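Local coordinates for glutathione S-transferase (Vibrio parahaemolyticus, PDB 7MIQ), which probably catalyses the conjugation of glutathione to electrophilic substrates, as a dimeric glutathione S-transferase of the Gtt2 class, at residues G105-F113 and I169-L178. Residues are numbered along the deposited sequence; the frame is centred on the assembly and turned at random.
Sequences GLYAAFQAF and IFIGFAVNGL
Phe173 turns the edge of its ring toward the faces of two aromatic neighbours, Phe110 and Phe113. Over one face of Phe110, displaced toward the rim, stands Phe173 CZ, 3.3 Å from Phe110 CE1; this edge-to-face pair is tilted, its planes meeting at 56°. The pair with Phe113 is steeper, at 75°, and offset, with Phe173 CE1 3.7 Å from Phe113 CD2. At the edge of the Phe113 ring, in its plane, lies Gly177 O, 3.6 Å from Phe113 CE1. The Phe170 ring instead presents a face to backbone: Gly105 CA sits 3.8 Å from its centroid in a CH-pi contact, and Ala109 CB lies at the ring's edge.

Phe173 is a knob in a hole formed by Leu106, Ala109, Phe110 and Phe113. With CG of Leu106 anti to the backbone N, its CD1 branch reaches Phe173 CD2 at 3.7 Å, while the small Ala109 lets its CB meet Phe173 CB at the same distance. Farther along, Leu178 lays CD1 and CD2 against Ala112 CB, and CD2 also packs on the backbone of Phe113. Phe173 O accepts from both Gly177 N and Leu178 N where the helix widens into a pi-type turn.

Pro10 of helix 10-22 and the ring of Phe211, in what is probably the remnant of a protease-cleavage tag, also touch Phe173. The segments run in the same general direction, crossing at 33°, and the apolar, aromatic-rich seam joins helices 88-114 and 162-177 within the all-helical C-terminal domain of the glutathione S-transferase fold.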
loop_
_atom_site.group_PDB
_atom_site.type_symbol
_atom_site.label_atom_id
_atom_site.label_comp_id
_atom_site.label_asym_id
_atom_site.label_seq_id
_atom_site.Cartn_x
_atom_site.Cartn_y
_atom_site.Cartn_z
ATOM N N GLY A 105 10.238 3.224 2.078
ATOM C CA GLY A 105 11.065 4.017 1.192
ATOM C C GLY A 105 10.363 5.209 0.571
ATOM O O GLY A 105 10.630 6.355 0.946
ATOM N N LEU A 106 9.458 4.945 -0.378
ATOM C CA LEU A 106 8.861 6.017 -1.172
ATOM C C LEU A 106 8.100 7.005 -0.298
ATOM O O LEU A 106 8.307 8.220 -0.394
ATOM C CB LEU A 106 7.935 5.427 -2.237
ATOM C CG LEU A 106 7.314 6.447 -3.190
ATOM C CD1 LEU A 106 8.399 7.235 -3.918
ATOM C CD2 LEU A 106 6.394 5.756 -4.184
ATOM N N TYR A 107 7.198 6.502 0.548
ATOM C CA TYR A 107 6.392 7.387 1.383
ATOM C C TYR A 107 7.270 8.241 2.291
ATOM O O TYR A 107 7.023 9.443 2.456
ATOM C CB TYR A 107 5.404 6.567 2.215
ATOM C CG TYR A 107 4.311 5.860 1.439
ATOM C CD1 TYR A 107 3.990 6.230 0.137
ATOM C CD2 TYR A 107 3.588 4.824 2.023
ATOM C CE1 TYR A 107 2.982 5.579 -0.563
ATOM C CE2 TYR A 107 2.584 4.169 1.334
ATOM C CZ TYR A 107 2.284 4.550 0.042
ATOM O OH TYR A 107 1.281 3.895 -0.640
ATOM N N ALA A 108 8.301 7.640 2.890
ATOM C CA ALA A 108 9.218 8.405 3.726
ATOM C C ALA A 108 9.989 9.439 2.915
ATOM O O ALA A 108 10.288 10.526 3.423
ATOM C CB ALA A 108 10.183 7.462 4.445
ATOM N N ALA A 109 10.317 9.125 1.657
ATOM C CA ALA A 109 11.018 10.089 0.816
ATOM C C ALA A 109 10.118 11.261 0.453
ATOM O O ALA A 109 10.564 12.414 0.444
ATOM C CB ALA A 109 11.545 9.405 -0.445
ATOM N N PHE A 110 8.849 10.981 0.138
ATOM C CA PHE A 110 7.872 12.042 -0.087
ATOM C C PHE A 110 7.808 12.986 1.109
ATOM O O PHE A 110 7.896 14.210 0.957
ATOM C CB PHE A 110 6.489 11.438 -0.349
ATOM C CG PHE A 110 6.153 11.259 -1.805
ATOM C CD1 PHE A 110 5.819 12.348 -2.593
ATOM C CD2 PHE A 110 6.134 9.996 -2.377
ATOM C CE1 PHE A 110 5.488 12.186 -3.927
ATOM C CE2 PHE A 110 5.810 9.827 -3.713
ATOM C CZ PHE A 110 5.486 10.925 -4.489
ATOM N N GLN A 111 7.651 12.426 2.311
ATOM C CA GLN A 111 7.482 13.249 3.505
ATOM C C GLN A 111 8.719 14.093 3.784
ATOM O O GLN A 111 8.606 15.261 4.172
ATOM C CB GLN A 111 7.155 12.365 4.709
ATOM C CG GLN A 111 5.781 11.720 4.646
ATOM C CD GLN A 111 4.660 12.742 4.629
ATOM O OE1 GLN A 111 4.759 13.800 5.253
ATOM N NE2 GLN A 111 3.590 12.434 3.905
ATOM N N ALA A 112 9.910 13.520 3.600
ATOM C CA ALA A 112 11.130 14.293 3.804
ATOM C C ALA A 112 11.266 15.386 2.753
ATOM O O ALA A 112 11.742 16.488 3.052
ATOM C CB ALA A 112 12.348 13.371 3.782
ATOM N N PHE A 113 10.841 15.104 1.522
ATOM C CA PHE A 113 10.966 16.078 0.443
ATOM C C PHE A 113 10.023 17.256 0.655
ATOM O O PHE A 113 10.432 18.418 0.554
ATOM C CB PHE A 113 10.697 15.396 -0.899
ATOM C CG PHE A 113 11.000 16.257 -2.095
ATOM C CD1 PHE A 113 12.293 16.688 -2.348
ATOM C CD2 PHE A 113 9.993 16.616 -2.980
ATOM C CE1 PHE A 113 12.575 17.473 -3.454
ATOM C CE2 PHE A 113 10.270 17.400 -4.088
ATOM C CZ PHE A 113 11.562 17.830 -4.326
ATOM N N ILE A 169 11.584 5.302 -8.825
ATOM C CA ILE A 169 11.077 6.599 -8.382
ATOM C C ILE A 169 11.582 6.920 -6.979
ATOM O O ILE A 169 11.964 8.061 -6.688
ATOM C CB ILE A 169 9.536 6.627 -8.452
ATOM C CG1 ILE A 169 9.057 6.490 -9.900
ATOM C CG2 ILE A 169 8.986 7.908 -7.823
ATOM C CD1 ILE A 169 9.507 7.619 -10.803
ATOM N N PHE A 170 11.599 5.919 -6.092
ATOM C CA PHE A 170 12.087 6.129 -4.729
ATOM C C PHE A 170 13.550 6.557 -4.725
ATOM O O PHE A 170 13.918 7.542 -4.072
ATOM C CB PHE A 170 11.884 4.853 -3.899
ATOM C CG PHE A 170 12.774 4.758 -2.681
ATOM C CD1 PHE A 170 12.762 5.744 -1.705
ATOM C CD2 PHE A 170 13.615 3.667 -2.508
ATOM C CE1 PHE A 170 13.584 5.649 -0.587
ATOM C CE2 PHE A 170 14.436 3.565 -1.397
ATOM C CZ PHE A 170 14.419 4.557 -0.434
ATOM N N ILE A 171 14.403 5.830 -5.450
ATOM C CA ILE A 171 15.818 6.190 -5.482
ATOM C C ILE A 171 16.014 7.536 -6.175
ATOM O O ILE A 171 16.888 8.320 -5.783
ATOM C CB ILE A 171 16.642 5.064 -6.142
ATOM C CG1 ILE A 171 16.655 3.813 -5.253
ATOM C CG2 ILE A 171 18.069 5.522 -6.440
ATOM C CD1 ILE A 171 17.126 4.063 -3.820
ATOM N N GLY A 172 15.200 7.840 -7.191
ATOM C CA GLY A 172 15.226 9.176 -7.770
ATOM C C GLY A 172 14.937 10.258 -6.747
ATOM O O GLY A 172 15.604 11.298 -6.722
ATOM N N PHE A 173 13.938 10.028 -5.890
ATOM C CA PHE A 173 13.674 10.936 -4.779
ATOM C C PHE A 173 14.917 11.120 -3.918
ATOM O O PHE A 173 15.328 12.249 -3.627
ATOM C CB PHE A 173 12.524 10.400 -3.921
ATOM C CG PHE A 173 11.213 11.103 -4.130
ATOM C CD1 PHE A 173 11.032 12.403 -3.696
ATOM C CD2 PHE A 173 10.147 10.443 -4.722
ATOM C CE1 PHE A 173 9.822 13.046 -3.876
ATOM C CE2 PHE A 173 8.932 11.082 -4.905
ATOM C CZ PHE A 173 8.773 12.387 -4.480
ATOM N N ALA A 174 15.528 10.008 -3.501
ATOM C CA ALA A 174 16.636 10.071 -2.552
ATOM C C ALA A 174 17.826 10.833 -3.126
ATOM O O ALA A 174 18.423 11.672 -2.442
ATOM C CB ALA A 174 17.054 8.655 -2.151
ATOM N N VAL A 175 18.182 10.555 -4.379
ATOM C CA VAL A 175 19.376 11.151 -4.972
ATOM C C VAL A 175 19.099 12.571 -5.457
ATOM O O VAL A 175 19.825 13.511 -5.115
ATOM C CB VAL A 175 19.906 10.262 -6.114
ATOM C CG1 VAL A 175 21.052 10.958 -6.835
ATOM C CG2 VAL A 175 20.354 8.904 -5.572
ATOM N N ASN A 176 18.057 12.747 -6.272
ATOM C CA ASN A 176 17.820 14.025 -6.934
ATOM C C ASN A 176 16.935 14.970 -6.136
ATOM O O ASN A 176 16.897 16.167 -6.442
ATOM C CB ASN A 176 17.197 13.796 -8.315
ATOM C CG ASN A 176 18.178 13.198 -9.298
ATOM O OD1 ASN A 176 19.329 12.933 -8.951
ATOM N ND2 ASN A 176 17.731 12.977 -10.531
ATOM N N GLY A 177 16.221 14.473 -5.133
ATOM C CA GLY A 177 15.398 15.337 -4.312
ATOM C C GLY A 177 15.986 15.592 -2.938
ATOM O O GLY A 177 15.923 16.713 -2.429
ATOM N N LEU A 178 16.567 14.561 -2.328
ATOM C CA LEU A 178 17.050 14.642 -0.955
ATOM C C LEU A 178 18.569 14.690 -0.846
ATOM O O LEU A 178 19.091 14.693 0.274
ATOM C CB LEU A 178 16.514 13.458 -0.145
ATOM C CG LEU A 178 14.988 13.362 -0.085
ATOM C CD1 LEU A 178 14.561 12.102 0.649
ATOM C CD2 LEU A 178 14.395 14.597 0.572
#